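Endoglucanase (Thermotoga maritima, PDB 2FVG) is probably a metal-dependent aminopeptidase of the M42 family, despite its name, and is expected to use two divalent metal ions per subunit. Local coordinates at residues E156-F166 / I307-L316. Residues are numbered along the deposited sequence; the frame is centred on the assembly and turned at random.
With EDO (1,2-ethanediol), chain C.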
loop_
_atom_site.group_PDB
_atom_site.type_symbol
_atom_site.label_atom_id
_atom_site.label_comp_id
_atom_site.label_asym_id
_atom_site.label_seq_id
_atom_site.Cartn_x
_atom_site.Cartn_y
_atom_site.Cartn_z
ATOM N N GLU A 156 7.071 -14.239 9.252
ATOM C CA GLU A 156 7.394 -14.728 7.934
ATOM C C GLU A 156 7.967 -16.133 8.057
ATOM O O GLU A 156 8.998 -16.309 8.708
ATOM C CB GLU A 156 8.474 -13.784 7.420
ATOM C CG GLU A 156 8.918 -13.856 5.993
ATOM C CD GLU A 156 10.068 -12.869 5.751
ATOM O OE1 GLU A 156 11.192 -13.143 6.237
ATOM O OE2 GLU A 156 9.859 -11.819 5.088
ATOM N N LYS A 157 7.309 -17.142 7.485
ATOM C CA LYS A 157 7.908 -18.487 7.479
ATOM C C LYS A 157 7.420 -19.345 6.331
ATOM O O LYS A 157 6.249 -19.286 5.936
ATOM C CB LYS A 157 7.732 -19.227 8.812
ATOM C CG LYS A 157 8.805 -20.332 9.075
ATOM N N ASN A 158 8.342 -20.137 5.790
ATOM C CA ASN A 158 8.037 -21.066 4.705
ATOM C C ASN A 158 7.350 -20.381 3.542
ATOM O O ASN A 158 6.360 -20.870 3.009
ATOM C CB ASN A 158 7.231 -22.267 5.224
ATOM C CG ASN A 158 8.059 -23.177 6.099
ATOM O OD1 ASN A 158 9.199 -23.480 5.776
ATOM N ND2 ASN A 158 7.493 -23.615 7.207
ATOM N N GLY A 159 7.878 -19.212 3.202
ATOM C CA GLY A 159 7.437 -18.450 2.054
ATOM C C GLY A 159 6.167 -17.652 2.200
ATOM O O GLY A 159 5.707 -17.081 1.231
ATOM N N ARG A 160 5.595 -17.588 3.392
ATOM C CA ARG A 160 4.365 -16.824 3.571
ATOM C C ARG A 160 4.648 -15.817 4.658
ATOM O O ARG A 160 5.412 -16.115 5.571
ATOM C CB ARG A 160 3.205 -17.741 3.988
ATOM C CG ARG A 160 2.788 -18.758 2.936
ATOM C CD ARG A 160 1.873 -18.155 1.877
ATOM N NE ARG A 160 1.810 -18.968 0.655
ATOM C CZ ARG A 160 0.888 -19.877 0.352
ATOM N NH1 ARG A 160 -0.120 -20.149 1.181
ATOM N NH2 ARG A 160 0.984 -20.526 -0.809
ATOM N N ALA A 161 4.053 -14.630 4.553
ATOM C CA ALA A 161 4.230 -13.599 5.555
ATOM C C ALA A 161 2.867 -13.094 5.985
ATOM O O ALA A 161 1.955 -12.997 5.177
ATOM C CB ALA A 161 5.073 -12.477 5.009
ATOM N N VAL A 162 2.733 -12.781 7.266
ATOM C CA VAL A 162 1.461 -12.311 7.845
ATOM C C VAL A 162 1.737 -10.988 8.551
ATOM O O VAL A 162 2.760 -10.841 9.249
ATOM C CB VAL A 162 0.895 -13.313 8.894
ATOM C CG1 VAL A 162 -0.504 -12.851 9.422
ATOM C CG2 VAL A 162 0.801 -14.711 8.306
ATOM N N GLY A 163 0.852 -10.023 8.342
ATOM C CA GLY A 163 0.982 -8.712 8.965
ATOM C C GLY A 163 -0.114 -7.814 8.458
ATOM O O GLY A 163 -0.966 -8.243 7.699
ATOM N N LYS A 164 -0.088 -6.556 8.871
ATOM C CA LYS A 164 -1.113 -5.627 8.469
ATOM C C LYS A 164 -0.596 -4.725 7.364
ATOM O O LYS A 164 0.609 -4.712 7.048
ATOM C CB LYS A 164 -1.556 -4.774 9.664
ATOM C CG LYS A 164 -0.493 -3.770 10.086
ATOM C CD LYS A 164 -1.041 -2.794 11.043
ATOM C CE LYS A 164 -0.010 -1.770 11.467
ATOM N NZ LYS A 164 0.354 -0.790 10.422
ATOM N N ALA A 165 -1.532 -3.959 6.806
ATOM C CA ALA A 165 -1.299 -2.945 5.779
ATOM C C ALA A 165 -0.494 -3.454 4.587
ATOM O O ALA A 165 0.178 -2.661 3.938
ATOM C CB ALA A 165 -0.608 -1.734 6.377
ATOM N N PHE A 166 -0.574 -4.741 4.275
ATOM C CA PHE A 166 0.143 -5.250 3.073
ATOM C C PHE A 166 -0.402 -4.499 1.837
ATOM O O PHE A 166 0.293 -4.311 0.829
ATOM C CB PHE A 166 0.022 -6.759 2.928
ATOM C CG PHE A 166 0.966 -7.559 3.820
ATOM C CD1 PHE A 166 2.157 -7.018 4.285
ATOM C CD2 PHE A 166 0.698 -8.902 4.089
ATOM C CE1 PHE A 166 3.042 -7.786 5.065
ATOM C CE2 PHE A 166 1.580 -9.688 4.864
ATOM C CZ PHE A 166 2.753 -9.130 5.341
ATOM N N ILE A 307 -6.557 -13.220 6.945
ATOM C CA ILE A 307 -6.528 -14.277 7.943
ATOM C C ILE A 307 -7.379 -13.797 9.124
ATOM O O ILE A 307 -8.452 -14.351 9.387
ATOM C CB ILE A 307 -5.088 -14.836 8.256
ATOM C CG1 ILE A 307 -5.145 -15.921 9.340
ATOM C CG2 ILE A 307 -4.103 -13.723 8.624
ATOM C CD1 ILE A 307 -6.307 -16.922 9.181
ATOM N N HIS A 308 -6.957 -12.759 9.817
ATOM C CA HIS A 308 -7.812 -12.215 10.853
ATOM C C HIS A 308 -7.635 -10.710 10.783
ATOM O O HIS A 308 -6.773 -10.158 11.460
ATOM C CB HIS A 308 -7.460 -12.789 12.236
ATOM N N SER A 309 -8.437 -10.058 9.937
ATOM C CA SER A 309 -8.372 -8.590 9.744
ATOM C C SER A 309 -8.047 -7.945 11.105
ATOM O O SER A 309 -8.739 -8.227 12.089
ATOM C CB SER A 309 -9.687 -8.061 9.144
ATOM O OG SER A 309 -9.512 -6.808 8.494
ATOM N N PRO A 310 -7.042 -7.035 11.167
ATOM C CA PRO A 310 -6.216 -6.327 10.167
ATOM C C PRO A 310 -5.231 -7.146 9.341
ATOM O O PRO A 310 -4.772 -6.679 8.309
ATOM C CB PRO A 310 -5.422 -5.339 11.026
ATOM C CG PRO A 310 -5.235 -6.055 12.328
ATOM C CD PRO A 310 -6.536 -6.797 12.539
ATOM N N ASN A 311 -4.912 -8.354 9.766
ATOM C CA ASN A 311 -3.901 -9.139 9.053
ATOM C C ASN A 311 -4.290 -9.839 7.764
ATOM O O ASN A 311 -5.433 -10.270 7.582
ATOM C CB ASN A 311 -3.302 -10.161 10.005
ATOM C CG ASN A 311 -2.526 -9.509 11.097
ATOM O OD1 ASN A 311 -1.933 -8.453 10.889
ATOM N ND2 ASN A 311 -2.519 -10.117 12.274
ATOM N N SER A 312 -3.313 -9.945 6.876
ATOM C CA SER A 312 -3.468 -10.730 5.672
ATOM C C SER A 312 -2.157 -11.449 5.408
ATOM O O SER A 312 -1.182 -11.251 6.135
ATOM C CB SER A 312 -3.925 -9.894 4.478
ATOM O OG SER A 312 -2.933 -8.986 4.096
ATOM N N ILE A 313 -2.136 -12.266 4.357
ATOM C CA ILE A 313 -1.003 -13.116 4.039
ATOM C C ILE A 313 -0.531 -12.881 2.630
ATOM O O ILE A 313 -1.350 -12.785 1.726
ATOM C CB ILE A 313 -1.462 -14.603 4.108
ATOM C CG1 ILE A 313 -2.279 -14.879 5.392
ATOM C CG2 ILE A 313 -0.291 -15.582 3.970
ATOM C CD1 ILE A 313 -3.141 -16.112 5.310
ATOM N N ILE A 314 0.782 -12.765 2.433
ATOM C CA ILE A 314 1.314 -12.735 1.074
ATOM C C ILE A 314 2.287 -13.901 0.898
ATOM O O ILE A 314 2.853 -14.406 1.873
ATOM C CB ILE A 314 2.003 -11.404 0.689
ATOM C CG1 ILE A 314 3.284 -11.184 1.492
ATOM C CG2 ILE A 314 1.029 -10.230 0.799
ATOM C CD1 ILE A 314 4.211 -10.168 0.861
ATOM N N ASP A 315 2.465 -14.329 -0.343
ATOM C CA ASP A 315 3.377 -15.394 -0.662
ATOM C C ASP A 315 4.617 -14.669 -1.140
ATOM O O ASP A 315 4.524 -13.806 -2.017
ATOM C CB ASP A 315 2.762 -16.283 -1.757
ATOM C CG ASP A 315 3.629 -17.458 -2.103
ATOM O OD1 ASP A 315 4.594 -17.271 -2.864
ATOM O OD2 ASP A 315 3.346 -18.577 -1.630
ATOM N N LEU A 316 5.769 -14.982 -0.549
ATOM C CA LEU A 316 7.024 -14.322 -0.929
ATOM C C LEU A 316 7.501 -14.625 -2.363
ATOM O O LEU A 316 8.218 -13.820 -2.954
ATOM C CB LEU A 316 8.123 -14.535 0.126
ATOM C CG LEU A 316 7.806 -13.938 1.513
ATOM C CD1 LEU A 316 8.875 -14.304 2.512
ATOM C CD2 LEU A 316 7.641 -12.419 1.441
HETATM C C1 EDO C . -4.138 -2.280 7.796
HETATM O O1 EDO C . -4.760 -1.392 8.719
HETATM C C2 EDO C . -5.009 -3.523 7.666
HETATM O O2 EDO C . -4.254 -4.582 7.073
HETATM O O HOH W 1 -2.325 -7.009 5.524
#
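Ala-161 and Ile-314 form a hydrogen-bonded antiparallel pair, with Ala-161 N to Ile-314 O at 2.9 Å and Ile-314 N bonding back to Ala-161 O. Gly-163 with Ser-312 is a second such pair, and the non-hydrogen-bonded pair Val-162 with Ile-313 lies between the two. The ladder ends at Leu-316 N, which gives a nearly straight bond (171°) to Gly-159 O at 2.8 Å, and the short segments 160-163 and 312-315 run 154° apart. One charged pair lies beside it: Arg-160 NE donates to Asp-315 OD2 at 2.8 Å, in the guanidinium plane but on the anti side of the carboxylate, while NH2 adds a weak bond. A chi1 of -177° sets the Asp-315 carboxylate anti to the backbone N, where OD2 meets the arginine and OD1 weakly caps the helix that follows. Val-162 and Ile-313 share the Arg-160 face, Val-162 CG1 reaching Ile-307 CG2 at 3.8 Å. On the other face, Ile-314 CG2 meets Phe-166 CD2 at 3.6 Å, where both side chains also touch Leu-4 of helix 4-9, and Leu-316 CD1 touches Glu-156 CG at 3.5 Å. At the loop end a water binds Gly-163 O, Phe-166 N and Ser-312 OG; beside it, O2 of an ethanediol, probably from crystallisation, accepts from Ala-165 N at 2.8 Å. The arrangement is a beta-hairpin, turned through a type I' turn at Lys-157 to Arg-160, added antiparallel to the mixed sheet of the M42 peptidase domain, beside strand 312-315. Past strand 160-163 the chain leads to Asp-167, and the loop before strand 312-315 holds His-308; both are predicted zinc ligands, though the ring of His-308 is not modelled.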